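Local coordinates for stage 0 sporulation protein A homolog (Desulfitobacterium hafniense, PDB 3MJQ) that may regulate the activation of sporulation genes under nutritional stress, and is represented here by the PAS domain of a longer protein, at residues L5-L13 and Y23-L32; S82-W90 and L100-S108. The protein carries 1 engineered substitution. One frame throughout, in Å; residues are numbered along the deposited sequence.

Contact 1 of 2, residues L5-L13 and Y23-L32; sequences LETIEDMIL and YANTAVPKKL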
ATOM      1  N   LEU A   5      -8.513   3.020  -3.560  1.00 90.69           N
ATOM      2  CA  LEU A   5      -7.347   3.839  -3.177  1.00 78.35           C
ATOM      3  C   LEU A   5      -7.703   5.295  -2.872  1.00 66.70           C
ATOM      4  O   LEU A   5      -7.163   5.894  -1.952  1.00 72.84           O
ATOM      5  CB  LEU A   5      -6.316   3.797  -4.302  1.00 76.51           C
ATOM      6  CG  LEU A   5      -5.943   2.356  -4.656  1.00 71.20           C
ATOM      7  CD1 LEU A   5      -4.889   2.374  -5.743  1.00 77.98           C
ATOM      8  CD2 LEU A   5      -5.475   1.609  -3.402  1.00 59.16           C
ATOM      9  N   GLU A   6      -8.581   5.864  -3.684  1.00 61.51           N
ATOM     10  CA  GLU A   6      -9.083   7.233  -3.522  1.00 67.73           C
ATOM     11  C   GLU A   6      -9.532   7.457  -2.064  1.00 70.45           C
ATOM     12  O   GLU A   6      -9.501   8.575  -1.543  1.00 74.66           O
ATOM     13  CB  GLU A   6     -10.277   7.442  -4.456  1.00 67.08           C
ATOM     14  CG  GLU A   6     -10.617   8.915  -4.658  1.00 72.48           C
ATOM     15  CD  GLU A   6      -9.499   9.699  -5.384  1.00 94.49           C
ATOM     16  OE1 GLU A   6      -8.909   9.031  -6.310  1.00 96.39           O
ATOM     17  OE2 GLU A   6      -9.293  10.919  -5.030  1.00109.59           O
ATOM     18  N   THR A   7      -9.957   6.379  -1.413  1.00 67.27           N
ATOM     19  CA  THR A   7     -10.432   6.422  -0.026  1.00 70.26           C
ATOM     20  C   THR A   7      -9.388   6.288   1.097  1.00 74.19           C
ATOM     21  O   THR A   7      -9.735   6.159   2.265  1.00 80.93           O
ATOM     22  CB  THR A   7     -11.523   5.366   0.186  1.00 75.48           C
ATOM     23  OG1 THR A   7     -10.950   4.055   0.085  1.00 74.80           O
ATOM     24  CG2 THR A   7     -12.604   5.544  -0.859  1.00 72.20           C
ATOM     25  N   ILE A   8      -8.114   6.357   0.753  1.00 69.14           N
ATOM     26  CA  ILE A   8      -7.066   6.265   1.762  1.00 67.62           C
ATOM     27  C   ILE A   8      -6.482   7.661   1.963  1.00 75.17           C
ATOM     28  O   ILE A   8      -6.214   8.371   0.996  1.00 70.07           O
ATOM     29  CB  ILE A   8      -6.012   5.267   1.309  1.00 63.32           C
ATOM     30  CG1 ILE A   8      -6.677   3.890   1.181  1.00 69.34           C
ATOM     31  CG2 ILE A   8      -4.843   5.269   2.268  1.00 63.03           C
ATOM     32  CD1 ILE A   8      -5.774   2.770   0.765  1.00 65.47           C
ATOM     33  N   GLU A   9      -6.331   8.075   3.219  1.00 81.75           N
ATOM     34  CA  GLU A   9      -5.825   9.411   3.505  1.00 76.68           C
ATOM     35  C   GLU A   9      -4.375   9.620   3.055  1.00 80.81           C
ATOM     36  O   GLU A   9      -3.951  10.743   2.762  1.00 84.81           O
ATOM     37  CB  GLU A   9      -5.954   9.730   5.005  1.00 81.65           C
ATOM     38  CG  GLU A   9      -7.362   9.556   5.618  1.00 97.43           C
ATOM     39  CD  GLU A   9      -8.470  10.370   4.934  1.00107.40           C
ATOM     40  OE1 GLU A   9      -8.842  10.041   3.785  1.00107.41           O
ATOM     41  OE2 GLU A   9      -8.981  11.338   5.550  1.00113.97           O
ATOM     42  N   ASP A  10      -3.610   8.538   3.003  1.00 71.55           N
ATOM     43  CA  ASP A  10      -2.226   8.636   2.572  1.00 65.74           C
ATOM     44  C   ASP A  10      -2.124   8.809   1.062  1.00 65.63           C
ATOM     45  O   ASP A  10      -2.935   8.281   0.303  1.00 69.69           O
ATOM     46  CB  ASP A  10      -1.453   7.392   2.992  1.00 68.67           C
ATOM     47  CG  ASP A  10      -1.056   7.415   4.454  1.00 76.54           C
ATOM     48  OD1 ASP A  10      -1.708   8.131   5.246  1.00 84.40           O
ATOM     49  OD2 ASP A  10      -0.093   6.702   4.814  1.00 72.28           O
HETATM   50  N   MSE A  11      -1.100   9.544   0.640  1.00 74.02           N
HETATM   51  CA  MSE A  11      -0.861   9.816  -0.769  1.00 71.85           C
HETATM   52  C   MSE A  11      -0.376   8.566  -1.513  1.00 66.21           C
HETATM   53  O   MSE A  11       0.574   7.889  -1.101  1.00 61.07           O
HETATM   54  CB  MSE A  11       0.158  10.952  -0.920  1.00 64.55           C
HETATM   55  CG  MSE A  11      -0.261  12.292  -0.337  1.00 69.61           C
HETATM   56 SE   MSE A  11       1.205  13.575  -0.335  0.81 71.61          SE
HETATM   57  CE  MSE A  11       2.118  12.973   1.294  1.00 45.75           C
ATOM     58  N   ILE A  12      -1.058   8.262  -2.611  1.00 59.08           N
ATOM     59  CA  ILE A  12      -0.720   7.109  -3.404  1.00 59.38           C
ATOM     60  C   ILE A  12      -0.509   7.571  -4.809  1.00 61.38           C
ATOM     61  O   ILE A  12      -1.339   8.277  -5.369  1.00 65.29           O
ATOM     62  CB  ILE A  12      -1.839   6.058  -3.423  1.00 55.14           C
ATOM     63  CG1 ILE A  12      -1.941   5.364  -2.065  1.00 56.05           C
ATOM     64  CG2 ILE A  12      -1.561   5.033  -4.523  1.00 57.11           C
ATOM     65  CD1 ILE A  12      -3.116   4.423  -1.963  1.00 57.06           C
ATOM     66  N   LEU A  13       0.617   7.155  -5.367  1.00 61.32           N
ATOM     67  CA  LEU A  13       0.987   7.493  -6.725  1.00 64.80           C
ATOM     68  C   LEU A  13       1.480   6.222  -7.377  1.00 68.40           C
ATOM     69  O   LEU A  13       1.954   5.309  -6.700  1.00 60.50           O
ATOM     70  CB  LEU A  13       2.139   8.505  -6.742  1.00 52.22           C
ATOM     71  CG  LEU A  13       2.022   9.846  -6.011  1.00 62.32           C
ATOM     72  CD1 LEU A  13       3.376  10.546  -6.039  1.00 65.56           C
ATOM     73  CD2 LEU A  13       0.960  10.735  -6.668  1.00 69.49           C
ATOM     74  N   TYR A  23      -0.707   7.464 -11.934  1.00 80.23           N
ATOM     75  CA  TYR A  23      -1.868   7.585 -11.048  1.00 81.62           C
ATOM     76  C   TYR A  23      -1.597   8.345  -9.752  1.00 79.91           C
ATOM     77  O   TYR A  23      -0.491   8.310  -9.224  1.00 87.24           O
ATOM     78  CB  TYR A  23      -2.387   6.206 -10.671  1.00 89.40           C
ATOM     79  CG  TYR A  23      -3.507   6.264  -9.671  1.00 93.41           C
ATOM     80  CD1 TYR A  23      -4.801   6.559 -10.069  1.00 97.65           C
ATOM     81  CD2 TYR A  23      -3.264   6.046  -8.322  1.00 94.51           C
ATOM     82  CE1 TYR A  23      -5.827   6.630  -9.150  1.00101.73           C
ATOM     83  CE2 TYR A  23      -4.277   6.115  -7.392  1.00 99.67           C
ATOM     84  CZ  TYR A  23      -5.562   6.407  -7.812  1.00104.57           C
ATOM     85  OH  TYR A  23      -6.588   6.455  -6.897  1.00106.30           O
ATOM     86  N   ALA A  24      -2.630   9.004  -9.238  1.00 71.54           N
ATOM     87  CA  ALA A  24      -2.530   9.754  -7.994  1.00 68.02           C
ATOM     88  C   ALA A  24      -3.925   9.899  -7.433  1.00 73.72           C
ATOM     89  O   ALA A  24      -4.888   9.887  -8.185  1.00 80.51           O
ATOM     90  CB  ALA A  24      -1.931  11.116  -8.242  1.00 49.37           C
ATOM     91  N   ASN A  25      -4.033  10.041  -6.117  1.00 73.49           N
ATOM     92  CA  ASN A  25      -5.331  10.173  -5.477  1.00 80.74           C
ATOM     93  C   ASN A  25      -5.563  11.552  -4.898  1.00 74.28           C
ATOM     94  O   ASN A  25      -4.633  12.330  -4.710  1.00 74.18           O
ATOM     95  CB  ASN A  25      -5.500   9.112  -4.381  1.00 80.28           C
ATOM     96  CG  ASN A  25      -4.460   9.233  -3.266  1.00 83.40           C
ATOM     97  OD1 ASN A  25      -3.602  10.109  -3.291  1.00 81.48           O
ATOM     98  ND2 ASN A  25      -4.539   8.347  -2.283  1.00 84.81           N
ATOM     99  N   THR A  26      -6.825  11.840  -4.616  1.00 78.23           N
ATOM    100  CA  THR A  26      -7.235  13.140  -4.076  1.00 83.42           C
ATOM    101  C   THR A  26      -6.245  13.667  -3.019  1.00 84.36           C
ATOM    102  O   THR A  26      -6.022  14.882  -2.892  1.00 81.33           O
ATOM    103  CB  THR A  26      -8.627  13.018  -3.404  1.00 73.72           C
ATOM    104  OG1 THR A  26      -9.151  14.302  -3.057  1.00 82.71           O
ATOM    105  CG2 THR A  26      -8.497  12.131  -2.152  1.00 65.50           C
ATOM    106  N   ALA A  27      -5.672  12.735  -2.269  1.00 72.81           N
ATOM    107  CA  ALA A  27      -4.741  13.026  -1.201  1.00 73.34           C
ATOM    108  C   ALA A  27      -3.552  13.849  -1.664  1.00 79.07           C
ATOM    109  O   ALA A  27      -3.091  14.739  -0.946  1.00 85.94           O
ATOM    110  CB  ALA A  27      -4.274  11.715  -0.587  1.00 73.89           C
ATOM    111  N   VAL A  28      -3.053  13.546  -2.858  1.00 69.77           N
ATOM    112  CA  VAL A  28      -1.907  14.258  -3.388  1.00 74.27           C
ATOM    113  C   VAL A  28      -2.261  15.718  -3.666  1.00 72.95           C
ATOM    114  O   VAL A  28      -1.663  16.628  -3.091  1.00 78.63           O
ATOM    115  CB  VAL A  28      -1.394  13.573  -4.657  1.00 67.65           C
ATOM    116  CG1 VAL A  28      -0.055  14.125  -5.030  1.00 54.10           C
ATOM    117  CG2 VAL A  28      -1.278  12.092  -4.421  1.00 54.08           C
ATOM    118  N   PRO A  29      -3.241  15.966  -4.549  1.00 67.65           N
ATOM    119  CA  PRO A  29      -3.601  17.360  -4.820  1.00 65.54           C
ATOM    120  C   PRO A  29      -3.835  18.097  -3.517  1.00 66.25           C
ATOM    121  O   PRO A  29      -3.258  19.146  -3.252  1.00 65.55           O
ATOM    122  CB  PRO A  29      -4.878  17.226  -5.631  1.00 62.01           C
ATOM    123  CG  PRO A  29      -4.609  15.994  -6.427  1.00 63.49           C
ATOM    124  CD  PRO A  29      -4.027  15.054  -5.403  1.00 60.85           C
ATOM    125  N   LYS A  30      -4.697  17.508  -2.706  1.00 74.48           N
ATOM    126  CA  LYS A  30      -5.053  18.051  -1.416  1.00 78.54           C
ATOM    127  C   LYS A  30      -3.837  18.477  -0.584  1.00 74.18           C
ATOM    128  O   LYS A  30      -3.738  19.640  -0.220  1.00 81.96           O
ATOM    129  CB  LYS A  30      -5.894  17.015  -0.663  1.00 89.29           C
ATOM    130  CG  LYS A  30      -6.410  17.475   0.683  1.00 94.84           C
ATOM    131  CD  LYS A  30      -7.253  16.403   1.361  1.00100.96           C
ATOM    132  CE  LYS A  30      -8.658  16.327   0.789  1.00106.48           C
ATOM    133  NZ  LYS A  30      -8.652  16.134  -0.672  1.00106.45           N
ATOM    134  N   LYS A  31      -2.911  17.555  -0.305  1.00 63.84           N
ATOM    135  CA  LYS A  31      -1.717  17.846   0.518  1.00 64.69           C
ATOM    136  C   LYS A  31      -0.571  18.635  -0.129  1.00 75.29           C
ATOM    137  O   LYS A  31       0.090  19.431   0.535  1.00 70.20           O
ATOM    138  CB  LYS A  31      -1.130  16.543   1.071  1.00 64.55           C
ATOM    139  CG  LYS A  31      -2.128  15.682   1.799  1.00 76.60           C
ATOM    140  CD  LYS A  31      -2.136  15.931   3.301  1.00 81.00           C
ATOM    141  CE  LYS A  31      -0.994  15.197   3.981  1.00 77.44           C
ATOM    142  NZ  LYS A  31      -1.072  15.266   5.462  1.00 68.42           N
ATOM    143  N   LEU A  32      -0.327  18.407  -1.413  1.00 77.40           N
ATOM    144  CA  LEU A  32       0.753  19.084  -2.117  1.00 74.12           C
ATOM    145  C   LEU A  32       0.405  20.451  -2.715  1.00 84.79           C
ATOM    146  O   LEU A  32       1.281  21.179  -3.189  1.00 79.26           O
ATOM    147  CB  LEU A  32       1.286  18.156  -3.203  1.00 67.99           C
ATOM    148  CG  LEU A  32       2.645  17.521  -2.922  1.00 58.20           C
ATOM    149  CD1 LEU A  32       2.887  17.345  -1.415  1.00 48.39           C
ATOM    150  CD2 LEU A  32       2.700  16.210  -3.687  1.00 56.76           C
TER

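Contact 2 of 2, residues S82-W90 and L100-S108; sequences SIPAKARIW and LFAIIKDLS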
ATOM      1  N   SER A  82       8.445  22.589   1.636  1.00 66.34           N
ATOM      2  CA  SER A  82       8.496  21.138   1.665  1.00 69.89           C
ATOM      3  C   SER A  82       7.963  20.555   2.961  1.00 69.56           C
ATOM      4  O   SER A  82       7.952  21.210   4.004  1.00 69.86           O
ATOM      5  CB  SER A  82       9.930  20.649   1.436  1.00 72.28           C
ATOM      6  OG  SER A  82      10.428  21.068   0.174  1.00 81.75           O
ATOM      7  N   ILE A  83       7.511  19.310   2.864  1.00 67.30           N
ATOM      8  CA  ILE A  83       6.969  18.562   3.991  1.00 65.13           C
ATOM      9  C   ILE A  83       7.696  17.223   4.081  1.00 62.24           C
ATOM     10  O   ILE A  83       7.956  16.583   3.062  1.00 69.92           O
ATOM     11  CB  ILE A  83       5.463  18.283   3.811  1.00 66.09           C
ATOM     12  CG1 ILE A  83       5.212  17.736   2.409  1.00 71.07           C
ATOM     13  CG2 ILE A  83       4.668  19.535   4.074  1.00 75.46           C
ATOM     14  CD1 ILE A  83       3.765  17.585   2.062  1.00 78.29           C
ATOM     15  N   PRO A  84       8.057  16.794   5.303  1.00 61.67           N
ATOM     16  CA  PRO A  84       8.750  15.526   5.506  1.00 59.65           C
ATOM     17  C   PRO A  84       7.779  14.373   5.264  1.00 56.56           C
ATOM     18  O   PRO A  84       6.636  14.385   5.725  1.00 49.99           O
ATOM     19  CB  PRO A  84       9.199  15.618   6.955  1.00 62.22           C
ATOM     20  CG  PRO A  84       8.098  16.352   7.573  1.00 63.25           C
ATOM     21  CD  PRO A  84       7.839  17.464   6.596  1.00 66.21           C
ATOM     22  N   ALA A  85       8.231  13.375   4.523  1.00 53.47           N
ATOM     23  CA  ALA A  85       7.373  12.248   4.237  1.00 55.06           C
ATOM     24  C   ALA A  85       8.197  10.993   4.252  1.00 63.44           C
ATOM     25  O   ALA A  85       9.439  11.040   4.261  1.00 63.43           O
ATOM     26  CB  ALA A  85       6.726  12.413   2.875  1.00 49.38           C
ATOM     27  N   LYS A  86       7.480   9.876   4.293  1.00 57.77           N
ATOM     28  CA  LYS A  86       8.073   8.563   4.249  1.00 52.04           C
ATOM     29  C   LYS A  86       7.257   7.839   3.191  1.00 55.25           C
ATOM     30  O   LYS A  86       6.023   7.806   3.236  1.00 52.83           O
ATOM     31  CB  LYS A  86       7.983   7.835   5.595  1.00 55.83           C
ATOM     32  CG  LYS A  86       8.709   6.488   5.561  1.00 62.87           C
ATOM     33  CD  LYS A  86       8.853   5.851   6.932  1.00 80.60           C
ATOM     34  CE  LYS A  86       9.787   4.636   6.874  1.00 88.46           C
ATOM     35  NZ  LYS A  86       9.934   3.930   8.189  1.00 86.83           N
ATOM     36  N   ALA A  87       7.955   7.285   2.211  1.00 51.32           N
ATOM     37  CA  ALA A  87       7.268   6.593   1.149  1.00 56.00           C
ATOM     38  C   ALA A  87       7.623   5.123   1.120  1.00 58.12           C
ATOM     39  O   ALA A  87       8.786   4.761   1.225  1.00 67.43           O
ATOM     40  CB  ALA A  87       7.610   7.235  -0.175  1.00 42.43           C
ATOM     41  N   ARG A  88       6.609   4.279   1.007  1.00 46.06           N
ATOM     42  CA  ARG A  88       6.812   2.846   0.897  1.00 47.41           C
ATOM     43  C   ARG A  88       6.472   2.532  -0.556  1.00 44.64           C
ATOM     44  O   ARG A  88       5.445   3.009  -1.090  1.00 43.50           O
ATOM     45  CB  ARG A  88       5.885   2.101   1.858  1.00 58.50           C
ATOM     46  CG  ARG A  88       6.286   2.326   3.307  1.00 67.76           C
ATOM     47  CD  ARG A  88       5.189   2.008   4.313  1.00 77.55           C
ATOM     48  NE  ARG A  88       5.431   2.679   5.593  1.00 79.83           N
ATOM     49  CZ  ARG A  88       6.460   2.418   6.394  1.00 79.45           C
ATOM     50  NH1 ARG A  88       7.349   1.489   6.055  1.00 71.87           N
ATOM     51  NH2 ARG A  88       6.606   3.101   7.527  1.00 82.37           N
ATOM     52  N   ILE A  89       7.348   1.766  -1.207  1.00 48.16           N
ATOM     53  CA  ILE A  89       7.134   1.421  -2.602  1.00 57.36           C
ATOM     54  C   ILE A  89       7.110  -0.073  -2.917  1.00 55.87           C
ATOM     55  O   ILE A  89       7.781  -0.878  -2.273  1.00 63.64           O
ATOM     56  CB  ILE A  89       8.173   2.111  -3.511  1.00 53.46           C
ATOM     57  CG1 ILE A  89       9.514   1.397  -3.415  1.00 55.93           C
ATOM     58  CG2 ILE A  89       8.342   3.579  -3.103  1.00 45.37           C
ATOM     59  CD1 ILE A  89      10.518   1.912  -4.424  1.00 68.19           C
ATOM     60  N   TRP A  90       6.295  -0.418  -3.910  1.00 61.61           N
ATOM     61  CA  TRP A  90       6.123  -1.780  -4.378  1.00 68.70           C
ATOM     62  C   TRP A  90       6.248  -1.752  -5.881  1.00 72.86           C
ATOM     63  O   TRP A  90       5.739  -0.845  -6.535  1.00 76.52           O
ATOM     64  CB  TRP A  90       4.744  -2.312  -3.990  1.00 67.01           C
ATOM     65  CG  TRP A  90       4.630  -2.642  -2.541  1.00 71.45           C
ATOM     66  CD1 TRP A  90       4.947  -3.826  -1.940  1.00 69.97           C
ATOM     67  CD2 TRP A  90       4.241  -1.749  -1.491  1.00 73.49           C
ATOM     68  NE1 TRP A  90       4.783  -3.723  -0.584  1.00 65.74           N
ATOM     69  CE2 TRP A  90       4.352  -2.460  -0.280  1.00 67.72           C
ATOM     70  CE3 TRP A  90       3.811  -0.415  -1.461  1.00 63.24           C
ATOM     71  CZ2 TRP A  90       4.049  -1.881   0.956  1.00 67.70           C
ATOM     72  CZ3 TRP A  90       3.513   0.158  -0.231  1.00 65.92           C
ATOM     73  CH2 TRP A  90       3.636  -0.579   0.961  1.00 69.63           C
ATOM     74  N   LEU A 100       6.379   1.918 -10.391  1.00 75.00           N
ATOM     75  CA  LEU A 100       6.421   1.868  -8.937  1.00 71.66           C
ATOM     76  C   LEU A 100       5.090   2.250  -8.309  1.00 77.16           C
ATOM     77  O   LEU A 100       4.432   3.189  -8.750  1.00 77.18           O
ATOM     78  CB  LEU A 100       7.525   2.786  -8.412  1.00 65.04           C
ATOM     79  CG  LEU A 100       8.842   2.159  -7.934  1.00 70.49           C
ATOM     80  CD1 LEU A 100       9.099   0.858  -8.639  1.00 77.58           C
ATOM     81  CD2 LEU A 100       9.985   3.127  -8.178  1.00 72.33           C
ATOM     82  N   PHE A 101       4.688   1.488  -7.294  1.00 76.73           N
ATOM     83  CA  PHE A 101       3.449   1.747  -6.568  1.00 68.53           C
ATOM     84  C   PHE A 101       3.876   2.339  -5.234  1.00 66.93           C
ATOM     85  O   PHE A 101       4.547   1.687  -4.442  1.00 67.74           O
ATOM     86  CB  PHE A 101       2.667   0.461  -6.336  1.00 65.79           C
ATOM     87  CG  PHE A 101       1.459   0.641  -5.471  1.00 68.99           C
ATOM     88  CD1 PHE A 101       0.496   1.590  -5.797  1.00 68.67           C
ATOM     89  CD2 PHE A 101       1.275  -0.136  -4.335  1.00 65.26           C
ATOM     90  CE1 PHE A 101      -0.633   1.763  -5.004  1.00 68.07           C
ATOM     91  CE2 PHE A 101       0.149   0.030  -3.540  1.00 64.26           C
ATOM     92  CZ  PHE A 101      -0.807   0.984  -3.878  1.00 59.45           C
ATOM     93  N   ALA A 102       3.481   3.577  -4.980  1.00 63.71           N
ATOM     94  CA  ALA A 102       3.902   4.233  -3.759  1.00 57.59           C
ATOM     95  C   ALA A 102       2.797   4.767  -2.870  1.00 57.08           C
ATOM     96  O   ALA A 102       1.852   5.424  -3.329  1.00 59.15           O
ATOM     97  CB  ALA A 102       4.855   5.365  -4.102  1.00 55.27           C
ATOM     98  N   ILE A 103       2.947   4.481  -1.581  1.00 54.58           N
ATOM     99  CA  ILE A 103       2.021   4.957  -0.574  1.00 54.93           C
ATOM    100  C   ILE A 103       2.917   5.824   0.313  1.00 54.87           C
ATOM    101  O   ILE A 103       3.907   5.351   0.885  1.00 56.61           O
ATOM    102  CB  ILE A 103       1.386   3.783   0.207  1.00 55.64           C
ATOM    103  CG1 ILE A 103       0.846   2.746  -0.803  1.00 56.63           C
ATOM    104  CG2 ILE A 103       0.265   4.308   1.127  1.00 50.87           C
ATOM    105  CD1 ILE A 103       0.118   1.553  -0.195  1.00 46.05           C
ATOM    106  N   ILE A 104       2.569   7.104   0.389  1.00 62.85           N
ATOM    107  CA  ILE A 104       3.348   8.073   1.135  1.00 55.95           C
ATOM    108  C   ILE A 104       2.699   8.648   2.385  1.00 50.96           C
ATOM    109  O   ILE A 104       1.588   9.179   2.326  1.00 49.14           O
ATOM    110  CB  ILE A 104       3.716   9.210   0.207  1.00 48.06           C
ATOM    111  CG1 ILE A 104       4.367   8.605  -1.036  1.00 49.75           C
ATOM    112  CG2 ILE A 104       4.661  10.190   0.902  1.00 51.62           C
ATOM    113  CD1 ILE A 104       4.394   9.530  -2.208  1.00 51.07           C
ATOM    114  N   LYS A 105       3.419   8.548   3.510  1.00 46.40           N
ATOM    115  CA  LYS A 105       2.959   9.065   4.804  1.00 51.45           C
ATOM    116  C   LYS A 105       3.535  10.451   5.119  1.00 62.46           C
ATOM    117  O   LYS A 105       4.757  10.646   5.160  1.00 70.08           O
ATOM    118  CB  LYS A 105       3.329   8.105   5.941  1.00 56.29           C
ATOM    119  CG  LYS A 105       2.861   8.576   7.316  1.00 56.15           C
ATOM    120  CD  LYS A 105       3.194   7.586   8.423  1.00 40.97           C
ATOM    121  CE  LYS A 105       2.798   8.147   9.773  1.00 47.95           C
ATOM    122  NZ  LYS A 105       3.392   7.353  10.867  1.00 55.97           N
ATOM    123  N   ASP A 106       2.650  11.419   5.326  1.00 65.13           N
ATOM    124  CA  ASP A 106       3.085  12.760   5.668  1.00 59.66           C
ATOM    125  C   ASP A 106       3.624  12.687   7.097  1.00 64.98           C
ATOM    126  O   ASP A 106       2.884  12.380   8.027  1.00 68.37           O
ATOM    127  CB  ASP A 106       1.903  13.716   5.599  1.00 55.61           C
ATOM    128  CG  ASP A 106       2.242  15.087   6.112  1.00 68.53           C
ATOM    129  OD1 ASP A 106       3.369  15.266   6.620  1.00 69.37           O
ATOM    130  OD2 ASP A 106       1.380  15.983   6.014  1.00 75.97           O
ATOM    131  N   LEU A 107       4.915  12.952   7.271  1.00 58.83           N
ATOM    132  CA  LEU A 107       5.503  12.901   8.603  1.00 55.83           C
ATOM    133  C   LEU A 107       5.473  14.246   9.303  1.00 61.40           C
ATOM    134  O   LEU A 107       6.428  14.592   9.988  1.00 66.09           O
ATOM    135  CB  LEU A 107       6.950  12.428   8.535  1.00 57.25           C
ATOM    136  CG  LEU A 107       7.199  11.086   7.860  1.00 55.60           C
ATOM    137  CD1 LEU A 107       8.648  10.699   8.056  1.00 37.80           C
ATOM    138  CD2 LEU A 107       6.285  10.035   8.440  1.00 52.99           C
ATOM    139  N   SER A 108       4.373  14.986   9.154  1.00 68.15           N
ATOM    140  CA  SER A 108       4.219  16.325   9.755  1.00 79.92           C
ATOM    141  C   SER A 108       3.959  16.406  11.279  1.00 94.23           C
ATOM    142  O   SER A 108       3.207  17.319  11.699  1.00 94.03           O
ATOM    143  CB  SER A 108       3.092  17.072   9.036  1.00 74.57           C
ATOM    144  OG  SER A 108       3.598  17.931   8.023  1.00 70.61           O
TER

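Contact 1 of 2, residues L5-L13 and Y23-L32
Asn25 faces the backbone around Asp10 and Ile12, and its side-chain amide makes the main polar link of the contact. The ND2 donates to Asp10 O over 3.0 Å, and the acceptor lies almost in the plane of the amide. On the same group OD1 accepts from Ile12 N at 3.2 Å; the N-H points nearly straight at the oxygen (174°), yet the donor sits above the carbonyl plane rather than in it. With chi1 at 61°, CG lies between the backbone N and the carbonyl carbon, which turns the amide across the Ile12 side chain at about a right angle. A weak bond from Asn25 N to Ile12 O adds a backbone link beside it. The hydrogen bond modelled from Thr26 N to Glu6 OE2 is doubtful, because that oxygen is placed too close to Thr26.

The hairpin pairing of strands 11-16 and 21-24 reaches its end here. Leu13 and Ala24 form a non-hydrogen-bonded antiparallel pair, with Ala24 CA approaching Ile12 O at 3.2 Å.

Apolar contacts flank the amide. Met11, a selenomethionine, reaches along helix 27-32: its CB meets Val28 CG2 at 4.0 Å, its CG passes Ala27, and SE lies 4.0 Å from Lys31 CB, crossing that side chain at about a right angle. Leu13 CD2 packs on Ala24 CB and Val28 CG2. Toward the outer strand, Ile12 CG2 comes to the edge of the Tyr23 ring, 4.1 Å from CE2, while Leu5 CD1 approaches CE2 obliquely. Helices 36-41 and 44-48 cover the Leu13 and Val28 side.

The amide of Asn25 thus satisfies backbone atoms on both sides of Met11, fixing the entry to the first PAS strand against the turn into the helix.

Contact 2 of 2, residues S82-W90 and L100-S108
Leu100 meets Ile89 at the start of a pairing between strands 82-93 and 98-106, an antiparallel beta hairpin of the PAS sheet; Leu100 CG lies 3.9 Å from Ile89 CD1, under helix 53-65. Phe101 is a hydrogen-bonded partner of Trp90, its N donating to Trp90 O at 2.7 Å and its O accepting from Trp90 N. The side chains cross at a slant, with Phe101 CD2 3.8 Å from Trp90 CE3. Ala102 pairs with Ile89 on the face toward the helices, and its CB meets Ile89 CG2. Ile103 bonds through N and O to Arg88, and the N-H of Arg88 points almost directly at Ile103 O (177°). On the opposite face Ile103 CD1 lies obliquely against Trp90 CZ3, 3.7 Å away, while the indole NE1 bonds to Asp10 of the second subunit.

In Ile104, CG1 stands anti to the carbonyl carbon (chi1 -52°) and CG2 anti to the backbone N, and the two branches divide between Ala87 CB and Ala85 CB, each at 3.6 Å. Lys105 exchanges two backbone bonds with Lys86, and its ammonium forms a salt bridge to Glu69 of the second subunit. Asp106 pairs with Ala85 and sends OD2 to a salt bridge with Lys31. Beyond the strand Leu107 N donates to Pro84 O at 2.7 Å, and Leu107 CD1 rests 3.8 Å from Lys86 CB.

How the contacts relate
Contact 1 is mostly buried and gathers an outer part of the sheet with its first helix; contact 2, partly buried, spans strands 98-106 and 82-93. Strands 11-16 and 98-106 are adjacent: Met11 touches Ile104 on the helix-covered side, with a probable hydrogen bond from Ile104 N to Met11 O, Ile12 meets Phe101 on the face turned to the second subunit, and Lys31 salt-bridges Asp106. A side-chain amide does most of the linking in contact 1; in contact 2 backbone bonds hold the strands, side chains pack on both faces, and polar ends of Trp90, Lys105 and Asp106 reach partners beyond them. Contact 1 touches the second subunit through Thr7, Ile8 and Asp10, the last bonding to its Trp90, in contact 2.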